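Local coordinates for L-ribose isomerase (Geodermatophilus obscurus DSM 43160, PDB 5AVP), which probably interconverts L-ribose and its ketose L-ribulose, as an aldose-ketose isomerase of the cupin type with bound manganese, at residues 34-39 / 52-57; 111-116 / 227-232. All blocks are in the same frame, centred on the assembly; numbering follows the deposited sequence.

Contact 1: 34-39 / 52-57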
ATOM      1  N   TRP A  34      -0.372  22.008   2.925  1.00 19.83           N
ATOM      2  CA  TRP A  34       0.429  21.218   3.855  1.00 21.22           C
ATOM      3  C   TRP A  34      -0.383  20.059   4.428  1.00 22.17           C
ATOM      4  O   TRP A  34       0.054  18.901   4.382  1.00 24.12           O
ATOM      5  CB  TRP A  34       0.999  22.120   4.961  1.00 20.78           C
ATOM      6  CG  TRP A  34       1.614  21.413   6.188  1.00 21.29           C
ATOM      7  CD1 TRP A  34       2.223  20.192   6.221  1.00 20.83           C
ATOM      8  CD2 TRP A  34       1.703  21.938   7.533  1.00 20.28           C
ATOM      9  NE1 TRP A  34       2.680  19.922   7.501  1.00 20.81           N
ATOM     10  CE2 TRP A  34       2.368  20.977   8.321  1.00 20.31           C
ATOM     11  CE3 TRP A  34       1.266  23.126   8.147  1.00 21.17           C
ATOM     12  CZ2 TRP A  34       2.631  21.174   9.694  1.00 21.20           C
ATOM     13  CZ3 TRP A  34       1.526  23.322   9.519  1.00 20.25           C
ATOM     14  CH2 TRP A  34       2.196  22.343  10.273  1.00 19.88           C
ATOM     15  N   LEU A  35      -1.567  20.346   4.949  1.00 23.76           N
ATOM     16  CA  LEU A  35      -2.378  19.278   5.494  1.00 26.23           C
ATOM     17  C   LEU A  35      -3.127  18.450   4.454  1.00 25.27           C
ATOM     18  O   LEU A  35      -3.488  17.309   4.724  1.00 27.59           O
ATOM     19  CB  LEU A  35      -3.339  19.822   6.550  1.00 28.33           C
ATOM     20  CG  LEU A  35      -2.635  19.825   7.915  1.00 30.29           C
ATOM     21  CD1 LEU A  35      -1.647  20.983   7.994  1.00 30.15           C
ATOM     22  CD2 LEU A  35      -3.663  19.914   9.018  1.00 30.27           C
ATOM     23  N   ASN A  36      -3.341  19.005   3.265  1.00 24.29           N
ATOM     24  CA  ASN A  36      -4.026  18.265   2.204  1.00 21.90           C
ATOM     25  C   ASN A  36      -3.116  17.217   1.546  1.00 21.32           C
ATOM     26  O   ASN A  36      -3.569  16.142   1.153  1.00 18.28           O
ATOM     27  CB  ASN A  36      -4.576  19.227   1.142  1.00 19.92           C
ATOM     28  CG  ASN A  36      -5.897  19.855   1.551  1.00 16.67           C
ATOM     29  OD1 ASN A  36      -6.784  19.171   2.051  1.00 15.30           O
ATOM     30  ND2 ASN A  36      -6.036  21.158   1.333  1.00 14.66           N
ATOM     31  N   GLU A  37      -1.834  17.539   1.428  1.00 20.90           N
ATOM     32  CA  GLU A  37      -0.886  16.599   0.848  1.00 23.41           C
ATOM     33  C   GLU A  37      -0.665  15.551   1.894  1.00 22.58           C
ATOM     34  O   GLU A  37      -0.629  14.367   1.593  1.00 25.59           O
ATOM     35  CB  GLU A  37       0.444  17.270   0.540  1.00 22.03           C
ATOM     36  CG  GLU A  37       0.357  18.200  -0.631  1.00 22.92           C
ATOM     37  CD  GLU A  37      -0.385  17.572  -1.792  1.00 22.34           C
ATOM     38  OE1 GLU A  37       0.106  16.590  -2.395  1.00 20.81           O
ATOM     39  OE2 GLU A  37      -1.475  18.066  -2.097  1.00 22.51           O
ATOM     40  N   ALA A  38      -0.524  16.017   3.128  1.00 22.18           N
ATOM     41  CA  ALA A  38      -0.301  15.161   4.274  1.00 21.35           C
ATOM     42  C   ALA A  38      -1.414  14.137   4.430  1.00 20.70           C
ATOM     43  O   ALA A  38      -1.147  12.972   4.722  1.00 20.64           O
ATOM     44  CB  ALA A  38      -0.196  16.021   5.520  1.00 22.53           C
ATOM     45  N   ALA A  39      -2.654  14.586   4.225  1.00 18.29           N
ATOM     46  CA  ALA A  39      -3.853  13.751   4.345  1.00 17.67           C
ATOM     47  C   ALA A  39      -3.894  12.639   3.306  1.00 18.96           C
ATOM     48  O   ALA A  39      -4.171  11.482   3.632  1.00 16.77           O
ATOM     49  CB  ALA A  39      -5.089  14.618   4.230  1.00 13.17           C
ATOM     50  N   GLU A  52     -12.996  14.695   8.591  1.00 30.00           N
ATOM     51  CA  GLU A  52     -13.300  15.275   9.882  1.00 30.35           C
ATOM     52  C   GLU A  52     -11.969  15.590  10.577  1.00 29.24           C
ATOM     53  O   GLU A  52     -11.823  16.646  11.191  1.00 30.16           O
ATOM     54  CB  GLU A  52     -14.156  14.275  10.697  1.00 34.77           C
ATOM     55  CG  GLU A  52     -15.310  13.598   9.855  1.00 41.59           C
ATOM     56  CD  GLU A  52     -16.230  12.632  10.655  1.00 44.39           C
ATOM     57  OE1 GLU A  52     -17.043  13.102  11.486  1.00 44.74           O
ATOM     58  OE2 GLU A  52     -16.151  11.398  10.444  1.00 45.05           O
ATOM     59  N   MET A  53     -10.992  14.694  10.418  1.00 26.90           N
ATOM     60  CA  MET A  53      -9.665  14.807  11.042  1.00 25.74           C
ATOM     61  C   MET A  53      -8.694  15.816  10.456  1.00 24.47           C
ATOM     62  O   MET A  53      -7.751  16.230  11.138  1.00 25.00           O
ATOM     63  CB  MET A  53      -8.971  13.469  11.014  1.00 26.15           C
ATOM     64  CG  MET A  53      -9.719  12.352  11.674  1.00 27.89           C
ATOM     65  SD  MET A  53      -9.005  10.799  11.131  1.00 28.82           S
ATOM     66  CE  MET A  53      -7.303  11.305  10.772  1.00 26.72           C
ATOM     67  N   VAL A  54      -8.886  16.170   9.188  1.00 22.09           N
ATOM     68  CA  VAL A  54      -8.022  17.143   8.523  1.00 21.01           C
ATOM     69  C   VAL A  54      -8.625  18.493   8.860  1.00 22.15           C
ATOM     70  O   VAL A  54      -9.546  18.950   8.186  1.00 24.09           O
ATOM     71  CB  VAL A  54      -8.005  16.921   6.983  1.00 17.51           C
ATOM     72  CG1 VAL A  54      -7.055  17.873   6.335  1.00 15.75           C
ATOM     73  CG2 VAL A  54      -7.592  15.507   6.658  1.00 14.57           C
ATOM     74  N   ASN A  55      -8.126  19.124   9.919  1.00 22.67           N
ATOM     75  CA  ASN A  55      -8.660  20.415  10.348  1.00 22.37           C
ATOM     76  C   ASN A  55      -7.604  21.429  10.789  1.00 23.02           C
ATOM     77  O   ASN A  55      -6.408  21.140  10.843  1.00 23.18           O
ATOM     78  CB  ASN A  55      -9.658  20.196  11.472  1.00 21.28           C
ATOM     79  CG  ASN A  55      -8.996  19.729  12.726  1.00 20.43           C
ATOM     80  OD1 ASN A  55      -8.470  20.532  13.483  1.00 21.00           O
ATOM     81  ND2 ASN A  55      -8.990  18.420  12.948  1.00 19.20           N
ATOM     82  N   ASP A  56      -8.071  22.628  11.114  1.00 24.14           N
ATOM     83  CA  ASP A  56      -7.197  23.708  11.528  1.00 26.60           C
ATOM     84  C   ASP A  56      -6.398  23.452  12.790  1.00 27.81           C
ATOM     85  O   ASP A  56      -5.952  24.397  13.437  1.00 28.18           O
ATOM     86  CB  ASP A  56      -8.016  24.974  11.720  1.00 23.33           C
ATOM     87  CG  ASP A  56      -8.231  25.725  10.426  1.00 23.81           C
ATOM     88  OD1 ASP A  56      -7.845  25.211   9.351  1.00 20.96           O
ATOM     89  OD2 ASP A  56      -8.790  26.838  10.489  1.00 24.08           O
ATOM     90  N   SER A  57      -6.208  22.184  13.144  1.00 27.76           N
ATOM     91  CA  SER A  57      -5.447  21.840  14.348  1.00 26.87           C
ATOM     92  C   SER A  57      -4.406  20.750  14.117  1.00 25.66           C
ATOM     93  O   SER A  57      -3.416  20.669  14.852  1.00 23.59           O
ATOM     94  CB  SER A  57      -6.391  21.439  15.482  1.00 28.35           C
ATOM     95  OG  SER A  57      -7.206  22.542  15.842  1.00 30.16           O
TER
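Val54 sits with its two methyl branches against one side of the helix segment 34-39, opposite Leu35 and Ala39. No hydrogen bond crosses the contact; methyl groups meet aliphatic carbons and backbone carbonyl oxygens. CG2 of Val54 meets CB of Ala39 at 3.6 Å. The other branch, Val54 CG1, lies one helical turn back, 4.2 Å from CB of Leu35. With CG1 anti to the backbone N (chi1 -177°) and CG2 beside that N, the fork of the valine spans the turn between the two helix residues. Val54 CG1 also lies 4.0 Å from the carbonyl O of Leu35. That oxygen accepts the helical bond from Ala39 N, so its polar need is met within the helix.

A second kind of contact sets carbon against a polar atom. Leu35 CD2 lies 3.5 Å from the backbone O of Asn55, and this O takes a hydrogen bond from the hydroxyl of Tyr31. The other methyl of Leu35, CD1, stands 3.4 Å above one face of the Trp34 ring, offset toward its rim. The leucine thus bridges the indole and the loop.

Charge enters beside the contact, where Asp56 forms a salt bridge with Arg28. Phe86 of strand 82-91 packs on both Ala39 and Val54. The chain leaving helix 28-44 turns back along the helix and packs against it, outside the beta-sheet core, before entering strand 59-61.

Contact 2: 111-116 / 227-232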
ATOM      1  N   CYS A 111      -4.897   6.072  22.400  1.00 20.79           N
ATOM      2  CA  CYS A 111      -4.729   7.083  21.370  1.00 19.68           C
ATOM      3  C   CYS A 111      -4.071   6.475  20.158  1.00 19.43           C
ATOM      4  O   CYS A 111      -3.138   5.697  20.287  1.00 18.10           O
ATOM      5  CB  CYS A 111      -3.858   8.235  21.866  1.00 20.86           C
ATOM      6  SG  CYS A 111      -3.076   9.218  20.538  1.00 21.29           S
ATOM      7  N   ASP A 112      -4.587   6.812  18.984  1.00 19.53           N
ATOM      8  CA  ASP A 112      -4.020   6.348  17.728  1.00 22.13           C
ATOM      9  C   ASP A 112      -3.940   7.534  16.771  1.00 23.43           C
ATOM     10  O   ASP A 112      -4.943   8.186  16.474  1.00 25.03           O
ATOM     11  CB  ASP A 112      -4.849   5.243  17.083  1.00 20.97           C
ATOM     12  CG  ASP A 112      -4.123   4.607  15.911  1.00 21.60           C
ATOM     13  OD1 ASP A 112      -3.496   5.368  15.136  1.00 22.30           O
ATOM     14  OD2 ASP A 112      -4.174   3.368  15.757  1.00 19.97           O
ATOM     15  N   LYS A 113      -2.740   7.821  16.295  1.00 24.76           N
ATOM     16  CA  LYS A 113      -2.575   8.933  15.387  1.00 25.99           C
ATOM     17  C   LYS A 113      -1.392   8.736  14.455  1.00 26.62           C
ATOM     18  O   LYS A 113      -0.414   8.069  14.780  1.00 27.10           O
ATOM     19  CB  LYS A 113      -2.394  10.230  16.165  1.00 26.70           C
ATOM     20  CG  LYS A 113      -1.200  10.232  17.086  1.00 28.65           C
ATOM     21  CD  LYS A 113      -1.182  11.477  17.917  1.00 30.16           C
ATOM     22  CE  LYS A 113      -2.463  11.616  18.698  1.00 30.18           C
ATOM     23  NZ  LYS A 113      -2.235  12.473  19.877  1.00 32.13           N
ATOM     24  N   LEU A 114      -1.514   9.314  13.273  1.00 25.84           N
ATOM     25  CA  LEU A 114      -0.471   9.248  12.276  1.00 24.50           C
ATOM     26  C   LEU A 114       0.198  10.621  12.350  1.00 25.89           C
ATOM     27  O   LEU A 114      -0.485  11.627  12.561  1.00 27.07           O
ATOM     28  CB  LEU A 114      -1.093   9.027  10.904  1.00 18.74           C
ATOM     29  CG  LEU A 114      -0.106   8.623   9.824  1.00 16.49           C
ATOM     30  CD1 LEU A 114       0.439   7.258  10.121  1.00 13.07           C
ATOM     31  CD2 LEU A 114      -0.800   8.600   8.487  1.00 16.93           C
ATOM     32  N   MET A 115       1.521  10.670  12.203  1.00 26.00           N
ATOM     33  CA  MET A 115       2.238  11.948  12.259  1.00 24.51           C
ATOM     34  C   MET A 115       3.112  12.113  11.010  1.00 20.44           C
ATOM     35  O   MET A 115       3.739  11.154  10.541  1.00 20.78           O
ATOM     36  CB  MET A 115       3.072  12.015  13.544  1.00 24.79           C
ATOM     37  CG  MET A 115       2.300  11.545  14.781  1.00 28.39           C
ATOM     38  SD  MET A 115       3.202  11.623  16.343  1.00 30.28           S
ATOM     39  CE  MET A 115       4.586  10.529  16.020  1.00 30.38           C
ATOM     40  N   ILE A 116       3.127  13.321  10.455  1.00 18.00           N
ATOM     41  CA  ILE A 116       3.905  13.578   9.253  1.00 18.73           C
ATOM     42  C   ILE A 116       4.924  14.664   9.500  1.00 17.19           C
ATOM     43  O   ILE A 116       4.577  15.797   9.830  1.00 17.43           O
ATOM     44  CB  ILE A 116       2.989  13.974   8.017  1.00 10.37           C
ATOM     45  CG1 ILE A 116       2.330  12.736   7.404  1.00  8.97           C
ATOM     46  CG2 ILE A 116       3.805  14.630   6.921  1.00 10.51           C
ATOM     47  CD1 ILE A 116       1.185  12.220   8.155  1.00  6.18           C
ATOM     48  N   THR A 227      -1.047   5.931  25.109  1.00 18.87           N
ATOM     49  CA  THR A 227      -2.137   6.027  26.074  1.00 21.54           C
ATOM     50  C   THR A 227      -2.879   7.332  25.767  1.00 19.45           C
ATOM     51  O   THR A 227      -2.460   8.096  24.898  1.00 21.62           O
ATOM     52  CB  THR A 227      -1.654   6.066  27.560  1.00 22.04           C
ATOM     53  OG1 THR A 227      -0.882   7.251  27.811  1.00 21.48           O
ATOM     54  CG2 THR A 227      -0.846   4.824  27.900  1.00 22.21           C
ATOM     55  N   TYR A 228      -3.969   7.595  26.477  1.00 20.33           N
ATOM     56  CA  TYR A 228      -4.758   8.805  26.240  1.00 22.16           C
ATOM     57  C   TYR A 228      -3.968  10.109  26.098  1.00 21.95           C
ATOM     58  O   TYR A 228      -3.037  10.390  26.853  1.00 22.16           O
ATOM     59  CB  TYR A 228      -5.797   8.993  27.345  1.00 21.56           C
ATOM     60  CG  TYR A 228      -6.833  10.020  26.986  1.00 22.09           C
ATOM     61  CD1 TYR A 228      -7.983   9.659  26.285  1.00 21.73           C
ATOM     62  CD2 TYR A 228      -6.675  11.353  27.353  1.00 22.12           C
ATOM     63  CE1 TYR A 228      -8.952  10.600  25.970  1.00 20.74           C
ATOM     64  CE2 TYR A 228      -7.640  12.299  27.041  1.00 23.01           C
ATOM     65  CZ  TYR A 228      -8.774  11.910  26.355  1.00 21.43           C
ATOM     66  OH  TYR A 228      -9.753  12.819  26.093  1.00 22.67           O
ATOM     67  N   SER A 229      -4.377  10.913  25.126  1.00 23.88           N
ATOM     68  CA  SER A 229      -3.751  12.205  24.839  1.00 26.75           C
ATOM     69  C   SER A 229      -4.547  13.351  25.448  1.00 27.80           C
ATOM     70  O   SER A 229      -5.607  13.699  24.938  1.00 27.63           O
ATOM     71  CB  SER A 229      -3.682  12.452  23.321  1.00 24.78           C
ATOM     72  OG  SER A 229      -2.548  11.856  22.723  1.00 24.80           O
ATOM     73  N   HIS A 230      -4.031  13.946  26.518  1.00 29.82           N
ATOM     74  CA  HIS A 230      -4.700  15.068  27.173  1.00 32.41           C
ATOM     75  C   HIS A 230      -4.379  16.382  26.462  1.00 34.43           C
ATOM     76  O   HIS A 230      -3.232  16.818  26.446  1.00 35.79           O
ATOM     77  CB  HIS A 230      -4.237  15.161  28.627  1.00 28.19           C
ATOM     78  CG  HIS A 230      -4.598  13.966  29.456  1.00 25.97           C
ATOM     79  ND1 HIS A 230      -5.898  13.654  29.789  1.00 24.78           N
ATOM     80  CD2 HIS A 230      -3.827  13.011  30.025  1.00 25.44           C
ATOM     81  CE1 HIS A 230      -5.911  12.560  30.528  1.00 24.08           C
ATOM     82  NE2 HIS A 230      -4.667  12.149  30.687  1.00 23.52           N
ATOM     83  N   GLU A 231      -5.385  17.021  25.886  1.00 35.35           N
ATOM     84  CA  GLU A 231      -5.156  18.277  25.195  1.00 38.29           C
ATOM     85  C   GLU A 231      -6.121  19.350  25.713  1.00 40.11           C
ATOM     86  O   GLU A 231      -7.343  19.168  25.709  1.00 41.33           O
ATOM     87  CB  GLU A 231      -5.319  18.040  23.697  1.00 39.37           C
ATOM     88  CG  GLU A 231      -4.760  19.123  22.815  1.00 42.21           C
ATOM     89  CD  GLU A 231      -5.758  20.217  22.556  1.00 43.08           C
ATOM     90  OE1 GLU A 231      -5.926  21.084  23.434  1.00 42.83           O
ATOM     91  OE2 GLU A 231      -6.379  20.193  21.472  1.00 44.45           O
ATOM     92  N   PRO A 232      -5.580  20.479  26.185  1.00 38.01           N
ATOM     93  CA  PRO A 232      -6.380  21.592  26.715  1.00 38.16           C
ATOM     94  C   PRO A 232      -7.444  22.141  25.756  1.00 36.03           C
ATOM     95  O   PRO A 232      -8.522  21.562  25.594  1.00 35.24           O
ATOM     96  CB  PRO A 232      -5.322  22.635  27.072  1.00 38.78           C
ATOM     97  CG  PRO A 232      -4.137  21.777  27.442  1.00 39.70           C
ATOM     98  CD  PRO A 232      -4.142  20.734  26.358  1.00 38.98           C
TER
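At the manganese-bearing cupin barrel, strand 110-117 meets the loop that leaves its antiparallel neighbour, strand 220-226. The pairing of the two strands reaches Cys111, which bonds through its backbone to Ser226. Beyond that point side chains take over.

Ser229 is the main partner from the loop. Lys113, two residues after Cys111 on the strand, reaches Ser229, and Lys113 NZ donates a hydrogen bond of 2.9 Å to Ser229 OG. The lysine chain is bent at chi3 (57°), which turns its end toward the serine. NZ also forms a salt bridge with Glu87 of strand 82-91, so the ammonium joins strand and loop neighbours within a buried contact. Ser229 N is in turn held by the side-chain oxygen of Asn90. The Ser229 side chain lies about 8 Å from the manganese, beyond direct coordination.

Cys111 fills the near end of the contact. Cys111 CB packs 3.3 Å from the carbonyl O of Thr227, and Cys111 SG lies 3.5 Å from Ser229 OG.

From the N terminus the chain first runs through helix 28-44, turns, and comes back as the segment 52-57. Contact 1 closes this short loop, with 12 residues between its segments. Contact 2 opens only later, at strand 110-117, and spans 110 residues that include the metal ligands His126, His128, Glu133 and His208. The two loops are therefore in series and neither nest nor cross. Contact 1 ties the outer helix to its own return. Contact 2 ties a central strand to a loop near the metal. Their centres lie 15 Å apart, and they touch where Ile116 CD1 packs 4.2 Å from Ala38 O, joining helix and sheet.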